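Local coordinates for protein MAR1 Ribonuclease (Caenorhabditis elegans, PDB 2B34) that is probably a hydrolase of the isochorismatase family, perhaps a ribonuclease, with a substrate that is not established, at residues V129-V133 / D134-S138; I157-T160 / S161-I165; A8-P12 / T13-L17; Q59-G63 / L64-V68. One frame throughout, in Å; residues are numbered along the deposited sequence.

Overall arrangement
Three of the four contacts touch one another and reach the same six-stranded parallel sheet with strand order 3-2-1-4-5-6. Contacts 1 and 2 are buried and lie on the neighbouring strands 128-137 and 157-159, which are joined by probable backbone bonds such as V131 N to I157 O. Contact 3, on the surface where the chain enters strand 15-20, still touches both through A8 and I10. Contact 4 is also at the surface but stands apart, its centre about 20 Å from that of contact 1 and about 28 Å from that of contact 3. Valine packing marks contact 1, threonine hydroxyls and a helix start contact 2, side-chain amides contact 3, and a helical turn whose last leucine packs back on the residues before it contact 4.

Contact 1. Residues V129-V133 / D134-S138; sequences VHVVV and DAVSS
V132 and D134 meet where strand 128-137 breaks, in a type I beta turn running from V132 to A135. A135 N closes the turn on V132 O at 3.0 Å. The carboxylate of D134 folds back over the turn, because CG sits between the backbone N and the carbonyl carbon (chi1 51°), and this brings D134 OD1 to 3.2 Å from V132 CG1. The same methyl, CG1 of V132, also packs against A135 CB at 3.9 Å. D134 OD2 is taken up by S161 OG, at the start of the helix that follows the next strand. V133 has turned the other way and packs on F146 of the second subunit. Beyond the turn, V136 CG2 lies 3.2 Å from V132 O and its side chain meets that of V131 at about a right angle. The turn also brings two acceptors, V133 O and V136 O, to 3.2 Å from each other, and R144 bonds to both through its guanidinium. The chemistry is therefore divided: methyls of V131, V132, A135 and V136 pack across the corner, R144 probably offsets the repulsion between the V133 and V136 carbonyls, and S161 OG is one partner of the buried carboxylate.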
loop_
_atom_site.group_PDB
_atom_site.type_symbol
_atom_site.label_atom_id
_atom_site.label_comp_id
_atom_site.label_asym_id
_atom_site.label_seq_id
_atom_site.Cartn_x
_atom_site.Cartn_y
_atom_site.Cartn_z
ATOM N N VAL A 129 7.447 13.157 -10.380
ATOM C CA VAL A 129 6.208 12.914 -11.128
ATOM C C VAL A 129 5.007 12.909 -10.192
ATOM O O VAL A 129 4.935 12.103 -9.261
ATOM C CB VAL A 129 6.255 11.582 -11.926
ATOM C CG1 VAL A 129 4.991 11.398 -12.756
ATOM C CG2 VAL A 129 7.482 11.533 -12.818
ATOM N N HIS A 130 4.072 13.818 -10.458
ATOM C CA HIS A 130 2.819 13.903 -9.720
ATOM C C HIS A 130 1.684 13.363 -10.585
ATOM O O HIS A 130 1.215 14.027 -11.516
ATOM C CB HIS A 130 2.566 15.344 -9.273
ATOM C CG HIS A 130 3.638 15.885 -8.374
ATOM N ND1 HIS A 130 4.946 16.042 -8.785
ATOM C CD2 HIS A 130 3.599 16.290 -7.083
ATOM C CE1 HIS A 130 5.666 16.521 -7.785
ATOM N NE2 HIS A 130 4.870 16.683 -6.742
ATOM N N VAL A 131 1.279 12.133 -10.278
ATOM C CA VAL A 131 0.241 11.430 -11.021
ATOM C C VAL A 131 -1.123 11.789 -10.448
ATOM O O VAL A 131 -1.422 11.485 -9.288
ATOM C CB VAL A 131 0.451 9.881 -10.990
ATOM C CG1 VAL A 131 -0.643 9.166 -11.770
ATOM C CG2 VAL A 131 1.826 9.505 -11.545
ATOM N N VAL A 132 -1.943 12.442 -11.268
ATOM C CA VAL A 132 -3.281 12.861 -10.855
ATOM C C VAL A 132 -4.241 11.697 -11.069
ATOM O O VAL A 132 -4.745 11.489 -12.177
ATOM C CB VAL A 132 -3.758 14.100 -11.641
ATOM C CG1 VAL A 132 -5.026 14.663 -11.026
ATOM C CG2 VAL A 132 -2.668 15.160 -11.676
ATOM N N VAL A 133 -4.490 10.943 -10.001
ATOM C CA VAL A 133 -5.211 9.669 -10.087
ATOM C C VAL A 133 -6.668 9.794 -10.555
ATOM O O VAL A 133 -7.202 8.877 -11.181
ATOM C CB VAL A 133 -5.132 8.860 -8.749
ATOM C CG1 VAL A 133 -3.685 8.497 -8.416
ATOM C CG2 VAL A 133 -5.782 9.619 -7.592
ATOM N N ASP A 134 -7.302 10.927 -10.261
ATOM C CA ASP A 134 -8.674 11.166 -10.713
ATOM C C ASP A 134 -8.761 11.730 -12.142
ATOM O O ASP A 134 -9.842 12.096 -12.620
ATOM C CB ASP A 134 -9.471 12.007 -9.701
ATOM C CG ASP A 134 -8.765 13.297 -9.280
ATOM O OD1 ASP A 134 -7.558 13.472 -9.539
ATOM O OD2 ASP A 134 -9.441 14.147 -8.663
ATOM N N ALA A 135 -7.615 11.775 -12.817
ATOM C CA ALA A 135 -7.525 12.222 -14.201
ATOM C C ALA A 135 -6.728 11.208 -15.029
ATOM O O ALA A 135 -6.339 11.485 -16.171
ATOM C CB ALA A 135 -6.886 13.603 -14.264
ATOM N N VAL A 136 -6.502 10.030 -14.443
ATOM C CA VAL A 136 -5.742 8.940 -15.071
ATOM C C VAL A 136 -6.543 7.633 -14.984
ATOM O O VAL A 136 -7.054 7.279 -13.918
ATOM C CB VAL A 136 -4.335 8.778 -14.420
ATOM C CG1 VAL A 136 -3.644 7.490 -14.875
ATOM C CG2 VAL A 136 -3.447 9.979 -14.736
ATOM N N SER A 137 -6.667 6.928 -16.108
ATOM C CA SER A 137 -7.449 5.692 -16.159
ATOM C C SER A 137 -6.994 4.716 -17.260
ATOM O O SER A 137 -6.108 5.036 -18.052
ATOM C CB SER A 137 -8.938 6.018 -16.316
ATOM O OG SER A 137 -9.730 4.879 -16.054
ATOM N N SER A 138 -7.616 3.534 -17.288
ATOM C CA SER A 138 -7.327 2.484 -18.271
ATOM C C SER A 138 -8.627 1.858 -18.771
ATOM O O SER A 138 -9.703 2.164 -18.259
ATOM C CB SER A 138 -6.468 1.378 -17.644
ATOM O OG SER A 138 -5.217 1.862 -17.202
#

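Contact 2. Residues I157-T160 / S161-I165; sequences ILTT and SEATI
T159 and T164 meet at about a right angle where strand 157-159 gives way to helix 161-169, with T159 CG2 resting 3.2 Å from T164 OG1. T164 OG1 lies beside its own backbone N (chi1 -55°), a setting that folds the hydroxyl back to the preceding turn, where it donates to T160 O at 2.9 Å from above the carbonyl plane. T164 N reaches the same oxygen, T160 O, also at 2.9 Å but nearly along the C=O axis. Two donors from one residue therefore grip the carbonyl that opens the helix. A valine in place of T164 would probably leave the T160 carbonyl without its second grip and set a methyl against T159. T160 occupies the N-cap position; its OG1 stands 3.4 Å from A163 CB and bonds to D143 of the second subunit. T159 OG1 also approaches A163 CB, at 3.6 Å, and has its partner in Q150 of the second subunit, so both hydroxyls beside this methyl bind across the interface. In the fold, this corner follows the outermost strand of this chain's sheet, 157-159, hydrogen-bonded to strand 128-137; helix 33-49 packs on S161, T164 and I165, while L158 leans on helix 141-154.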
loop_
_atom_site.group_PDB
_atom_site.type_symbol
_atom_site.label_atom_id
_atom_site.label_comp_id
_atom_site.label_asym_id
_atom_site.label_seq_id
_atom_site.Cartn_x
_atom_site.Cartn_y
_atom_site.Cartn_z
ATOM N N ILE A 157 4.467 10.280 -7.196
ATOM C CA ILE A 157 3.502 10.685 -6.181
ATOM C C ILE A 157 2.089 10.515 -6.734
ATOM O O ILE A 157 1.764 11.016 -7.814
ATOM C CB ILE A 157 3.760 12.133 -5.684
ATOM C CG1 ILE A 157 5.171 12.244 -5.087
ATOM C CG2 ILE A 157 2.705 12.552 -4.648
ATOM C CD1 ILE A 157 5.599 13.665 -4.747
ATOM N N LEU A 158 1.263 9.788 -5.987
ATOM C CA LEU A 158 -0.129 9.578 -6.341
ATOM C C LEU A 158 -0.984 10.647 -5.680
ATOM O O LEU A 158 -1.309 10.564 -4.496
ATOM C CB LEU A 158 -0.592 8.172 -5.938
ATOM C CG LEU A 158 0.211 6.972 -6.458
ATOM C CD1 LEU A 158 -0.303 5.676 -5.829
ATOM C CD2 LEU A 158 0.187 6.887 -7.986
ATOM N N THR A 159 -1.336 11.658 -6.465
ATOM C CA THR A 159 -2.044 12.823 -5.960
ATOM C C THR A 159 -3.414 12.963 -6.617
ATOM O O THR A 159 -3.758 12.193 -7.507
ATOM C CB THR A 159 -1.200 14.116 -6.134
ATOM O OG1 THR A 159 -1.870 15.216 -5.503
ATOM C CG2 THR A 159 -0.957 14.433 -7.605
ATOM N N THR A 160 -4.194 13.940 -6.164
ATOM C CA THR A 160 -5.496 14.226 -6.765
ATOM C C THR A 160 -5.540 15.647 -7.313
ATOM O O THR A 160 -4.712 16.491 -6.948
ATOM C CB THR A 160 -6.658 14.014 -5.774
ATOM O OG1 THR A 160 -6.445 14.814 -4.604
ATOM C CG2 THR A 160 -6.770 12.549 -5.372
ATOM N N SER A 161 -6.512 15.903 -8.186
ATOM C CA SER A 161 -6.635 17.200 -8.849
ATOM C C SER A 161 -6.732 18.369 -7.870
ATOM O O SER A 161 -6.008 19.349 -8.017
ATOM C CB SER A 161 -7.815 17.212 -9.827
ATOM O OG SER A 161 -9.025 16.884 -9.172
ATOM N N GLU A 162 -7.607 18.257 -6.869
ATOM C CA GLU A 162 -7.776 19.335 -5.894
ATOM C C GLU A 162 -6.540 19.518 -5.013
ATOM O O GLU A 162 -6.150 20.652 -4.713
ATOM C CB GLU A 162 -9.035 19.143 -5.043
ATOM C CG GLU A 162 -9.473 20.426 -4.352
ATOM C CD GLU A 162 -10.599 20.220 -3.363
ATOM O OE1 GLU A 162 -11.743 19.971 -3.796
ATOM O OE2 GLU A 162 -10.340 20.333 -2.146
ATOM N N ALA A 163 -5.930 18.403 -4.599
ATOM C CA ALA A 163 -4.665 18.451 -3.865
ATOM C C ALA A 163 -3.598 19.203 -4.667
ATOM O O ALA A 163 -2.862 20.022 -4.114
ATOM C CB ALA A 163 -4.185 17.049 -3.524
ATOM N N THR A 164 -3.533 18.926 -5.968
ATOM C CA THR A 164 -2.541 19.544 -6.852
ATOM C C THR A 164 -2.787 21.043 -7.067
ATOM O O THR A 164 -1.857 21.842 -6.926
ATOM C CB THR A 164 -2.436 18.795 -8.204
ATOM O OG1 THR A 164 -2.169 17.411 -7.958
ATOM C CG2 THR A 164 -1.317 19.358 -9.073
ATOM N N ILE A 165 -4.027 21.417 -7.389
ATOM C CA ILE A 165 -4.378 22.817 -7.685
ATOM C C ILE A 165 -4.069 23.717 -6.489
ATOM O O ILE A 165 -3.425 24.759 -6.633
ATOM C CB ILE A 165 -5.888 22.997 -8.053
ATOM C CG1 ILE A 165 -6.360 22.006 -9.128
ATOM C CG2 ILE A 165 -6.184 24.441 -8.464
ATOM C CD1 ILE A 165 -5.593 22.017 -10.415
#

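Contact 3. Residues A8-P12 / T13-L17; sequences ARINP and TNSAL
N11 and N14 both hold CG between the backbone N and the carbonyl carbon (chi1 61° and 70°), and this lays their two amides over each other, the planes 17° apart. The motif is an Asx turn nested with a beta turn, together an Asx motif, at the point where the chain enters strand 15-20. N11 OD1 takes T13 N at 2.9 Å, which closes the Asx turn, and N14 N reaches back to N11 O at 3.3 Å, which closes the beta turn. T13 OG1 also donates to N11 OD1, at 2.7 Å and from above the carbonyl plane, so the N11 side chain is fixed by two bonds, and N14 N adds a weak third. The amide of N14 works in the opposite direction along the chain. Its ND2 donates to R9 O at 2.9 Å with the oxygen in the plane of the amide, while N14 OD1 receives N11 N at 2.9 Å in an almost straight bond. Held at both ends, that amide can hardly rotate, and it pins the N-terminal segment alongside the strand entry. The R9 guanidinium makes salt bridges with E124 and D121 of the second subunit. S15 OG is within reach of both N11 O and N14 OD1, its proton not settled on either, and touches I10 CG2 at 3.4 Å. Finally, one water donates to P12 O and to S15 O, 2.7 Å from each, and bridges the two carbonyls.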
loop_
_atom_site.group_PDB
_atom_site.type_symbol
_atom_site.label_atom_id
_atom_site.label_comp_id
_atom_site.label_asym_id
_atom_site.label_seq_id
_atom_site.Cartn_x
_atom_site.Cartn_y
_atom_site.Cartn_z
ATOM N N ALA A 8 9.524 16.853 -2.678
ATOM C CA ALA A 8 9.031 17.329 -4.003
ATOM C C ALA A 8 7.913 18.354 -3.818
ATOM O O ALA A 8 6.751 17.990 -3.581
ATOM C CB ALA A 8 8.554 16.152 -4.848
ATOM N N ARG A 9 8.275 19.633 -3.922
ATOM C CA ARG A 9 7.339 20.728 -3.665
ATOM C C ARG A 9 7.019 21.512 -4.932
ATOM O O ARG A 9 7.784 22.385 -5.351
ATOM C CB ARG A 9 7.870 21.666 -2.572
ATOM C CG ARG A 9 8.274 20.977 -1.265
ATOM C CD ARG A 9 7.151 20.122 -0.650
ATOM N NE ARG A 9 6.014 20.913 -0.172
ATOM C CZ ARG A 9 5.974 21.562 0.991
ATOM N NH1 ARG A 9 7.012 21.536 1.815
ATOM N NH2 ARG A 9 4.890 22.246 1.327
ATOM N N ILE A 10 5.877 21.189 -5.530
ATOM C CA ILE A 10 5.428 21.837 -6.756
ATOM C C ILE A 10 5.004 23.281 -6.526
ATOM O O ILE A 10 4.318 23.601 -5.552
ATOM C CB ILE A 10 4.249 21.085 -7.432
ATOM C CG1 ILE A 10 3.142 20.756 -6.418
ATOM C CG2 ILE A 10 4.745 19.847 -8.145
ATOM C CD1 ILE A 10 1.784 20.443 -7.051
ATOM N N ASN A 11 5.441 24.144 -7.435
ATOM C CA ASN A 11 4.895 25.486 -7.570
ATOM C C ASN A 11 4.815 25.813 -9.067
ATOM O O ASN A 11 5.360 25.062 -9.880
ATOM C CB ASN A 11 5.711 26.515 -6.760
ATOM C CG ASN A 11 7.160 26.625 -7.213
ATOM O OD1 ASN A 11 7.455 26.691 -8.406
ATOM N ND2 ASN A 11 8.070 26.672 -6.250
ATOM N N PRO A 12 4.111 26.900 -9.440
ATOM C CA PRO A 12 3.969 27.251 -10.861
ATOM C C PRO A 12 5.277 27.471 -11.629
ATOM O O PRO A 12 5.273 27.404 -12.861
ATOM C CB PRO A 12 3.154 28.550 -10.821
ATOM C CG PRO A 12 2.401 28.474 -9.522
ATOM C CD PRO A 12 3.370 27.839 -8.575
ATOM N N THR A 13 6.378 27.721 -10.921
ATOM C CA THR A 13 7.654 28.035 -11.578
ATOM C C THR A 13 8.593 26.838 -11.787
ATOM O O THR A 13 9.567 26.942 -12.534
ATOM C CB THR A 13 8.422 29.183 -10.867
ATOM O OG1 THR A 13 8.718 28.808 -9.518
ATOM C CG2 THR A 13 7.603 30.472 -10.871
ATOM N N ASN A 14 8.301 25.707 -11.141
ATOM C CA ASN A 14 9.149 24.515 -11.280
ATOM C C ASN A 14 8.446 23.299 -11.902
ATOM O O ASN A 14 8.992 22.190 -11.895
ATOM C CB ASN A 14 9.790 24.149 -9.928
ATOM C CG ASN A 14 8.783 23.605 -8.915
ATOM O OD1 ASN A 14 7.610 23.387 -9.229
ATOM N ND2 ASN A 14 9.253 23.365 -7.690
ATOM N N SER A 15 7.251 23.522 -12.446
ATOM C CA SER A 15 6.364 22.441 -12.878
ATOM C C SER A 15 5.917 22.524 -14.338
ATOM O O SER A 15 5.870 23.600 -14.932
ATOM C CB SER A 15 5.123 22.387 -11.976
ATOM O OG SER A 15 5.476 22.109 -10.629
ATOM N N ALA A 16 5.584 21.366 -14.902
ATOM C CA ALA A 16 4.950 21.286 -16.215
ATOM C C ALA A 16 3.772 20.323 -16.162
ATOM O O ALA A 16 3.799 19.331 -15.421
ATOM C CB ALA A 16 5.953 20.846 -17.285
ATOM N N LEU A 17 2.735 20.626 -16.939
ATOM C CA LEU A 17 1.601 19.723 -17.074
ATOM C C LEU A 17 1.733 18.895 -18.344
ATOM O O LEU A 17 1.821 19.432 -19.447
ATOM C CB LEU A 17 0.276 20.489 -17.061
ATOM C CG LEU A 17 -1.008 19.682 -17.321
ATOM C CD1 LEU A 17 -1.313 18.654 -16.210
ATOM C CD2 LEU A 17 -2.181 20.626 -17.514
HETATM O O HOH W 1 6.915 25.977 -14.391
#

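Contact 4. Residues Q59-G63 / L64-V68; sequences QYPKG and LGHTV
Helix 61-64 is a single helical turn at the end of strand 54-59, with Y60 at its N-cap position and L64 folded back over the residues that precede it. L64 N donates to Y60 O at 3.0 Å, and G63 N bonds to that same carbonyl. G65 N then makes a weak bond to P61 O as the chain leaves the helix with positive phi, a conformation glycine takes easily. The leucine carries the packing: CG lies beside the backbone N (chi1 -70°), and the two methyls diverge from there. L64 CD1 comes in at the edge of the tyrosine ring, 3.8 Å from Y60 CD2, while L64 CD2 runs alongside the glutamine chain, 3.7 Å from Q59 CG. K62 CB lies over the rim of one face of that ring, and a CB on G63 would clash with Y60 CE2. An alanine here instead of L64 would probably leave a gap between Q59 and the edge of the Y60 ring, with the ring freer to turn. On the far side of the turn P61 CB sits 3.7 Å from H66 ND1, the nitrogen that bonds to E58. The turn is tied to its surroundings by backbone bonds from Y60 to K84 of strand 81-84 and from L64 to K25; the loop then runs on to V68, which packs on helix 33-49 and stands at the N-cap of helix 69-74.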
loop_
_atom_site.group_PDB
_atom_site.type_symbol
_atom_site.label_atom_id
_atom_site.label_comp_id
_atom_site.label_asym_id
_atom_site.label_seq_id
_atom_site.Cartn_x
_atom_site.Cartn_y
_atom_site.Cartn_z
ATOM N N GLN A 59 -1.161 9.804 -29.437
ATOM C CA GLN A 59 -0.695 8.517 -29.949
ATOM C C GLN A 59 -1.349 8.229 -31.291
ATOM O O GLN A 59 -2.575 8.249 -31.399
ATOM C CB GLN A 59 -1.017 7.391 -28.954
ATOM C CG GLN A 59 -0.722 5.962 -29.452
ATOM C CD GLN A 59 0.747 5.565 -29.362
ATOM O OE1 GLN A 59 1.166 4.569 -29.955
ATOM N NE2 GLN A 59 1.528 6.327 -28.612
ATOM N N TYR A 60 -0.520 7.969 -32.300
ATOM C CA TYR A 60 -0.975 7.621 -33.652
ATOM C C TYR A 60 -2.323 8.266 -34.020
ATOM O O TYR A 60 -3.310 7.560 -34.238
ATOM C CB TYR A 60 -1.024 6.091 -33.810
ATOM C CG TYR A 60 -1.227 5.596 -35.231
ATOM C CD1 TYR A 60 -0.291 5.864 -36.232
ATOM C CD2 TYR A 60 -2.351 4.839 -35.569
ATOM C CE1 TYR A 60 -0.482 5.404 -37.536
ATOM C CE2 TYR A 60 -2.546 4.374 -36.863
ATOM C CZ TYR A 60 -1.612 4.659 -37.839
ATOM O OH TYR A 60 -1.811 4.197 -39.121
ATOM N N PRO A 61 -2.368 9.615 -34.087
ATOM C CA PRO A 61 -3.638 10.310 -34.326
ATOM C C PRO A 61 -4.342 9.972 -35.653
ATOM O O PRO A 61 -5.509 10.316 -35.826
ATOM C CB PRO A 61 -3.252 11.795 -34.267
ATOM C CG PRO A 61 -1.794 11.831 -34.495
ATOM C CD PRO A 61 -1.251 10.566 -33.925
ATOM N N LYS A 62 -3.645 9.297 -36.567
ATOM C CA LYS A 62 -4.250 8.819 -37.812
ATOM C C LYS A 62 -5.314 7.750 -37.541
ATOM O O LYS A 62 -6.352 7.710 -38.206
ATOM C CB LYS A 62 -3.174 8.277 -38.757
ATOM C CG LYS A 62 -3.689 7.906 -40.143
ATOM C CD LYS A 62 -2.574 7.431 -41.054
ATOM C CE LYS A 62 -3.130 6.958 -42.398
ATOM N NZ LYS A 62 -4.065 5.798 -42.239
ATOM N N GLY A 63 -5.052 6.889 -36.563
ATOM C CA GLY A 63 -5.997 5.840 -36.195
ATOM C C GLY A 63 -6.814 6.156 -34.957
ATOM O O GLY A 63 -7.945 5.688 -34.818
ATOM N N LEU A 64 -6.250 6.963 -34.064
ATOM C CA LEU A 64 -6.855 7.204 -32.754
ATOM C C LEU A 64 -7.516 8.582 -32.635
ATOM O O LEU A 64 -8.139 8.895 -31.615
ATOM C CB LEU A 64 -5.812 6.991 -31.643
ATOM C CG LEU A 64 -5.293 5.573 -31.337
ATOM C CD1 LEU A 64 -4.601 4.904 -32.519
ATOM C CD2 LEU A 64 -4.338 5.613 -30.167
ATOM N N GLY A 65 -7.391 9.393 -33.683
ATOM C CA GLY A 65 -7.947 10.744 -33.683
ATOM C C GLY A 65 -7.146 11.684 -32.803
ATOM O O GLY A 65 -6.054 11.340 -32.342
ATOM N N HIS A 66 -7.702 12.864 -32.550
ATOM C CA HIS A 66 -6.988 13.924 -31.847
ATOM C C HIS A 66 -7.494 14.161 -30.421
ATOM O O HIS A 66 -8.537 13.637 -30.032
ATOM C CB HIS A 66 -7.054 15.215 -32.671
ATOM C CG HIS A 66 -6.459 15.079 -34.040
ATOM N ND1 HIS A 66 -5.098 15.019 -34.256
ATOM C CD2 HIS A 66 -7.039 14.973 -35.259
ATOM C CE1 HIS A 66 -4.866 14.888 -35.549
ATOM N NE2 HIS A 66 -6.026 14.855 -36.180
ATOM N N THR A 67 -6.743 14.954 -29.655
ATOM C CA THR A 67 -7.136 15.362 -28.302
ATOM C C THR A 67 -8.595 15.838 -28.269
ATOM O O THR A 67 -9.017 16.633 -29.115
ATOM C CB THR A 67 -6.200 16.479 -27.756
ATOM O OG1 THR A 67 -4.838 16.036 -27.802
ATOM C CG2 THR A 67 -6.548 16.855 -26.316
ATOM N N VAL A 68 -9.350 15.324 -27.296
ATOM C CA VAL A 68 -10.749 15.689 -27.059
ATOM C C VAL A 68 -10.938 17.218 -27.064
ATOM O O VAL A 68 -10.241 17.931 -26.334
ATOM C CB VAL A 68 -11.257 15.068 -25.723
ATOM C CG1 VAL A 68 -12.609 15.639 -25.306
ATOM C CG2 VAL A 68 -11.323 13.543 -25.835
#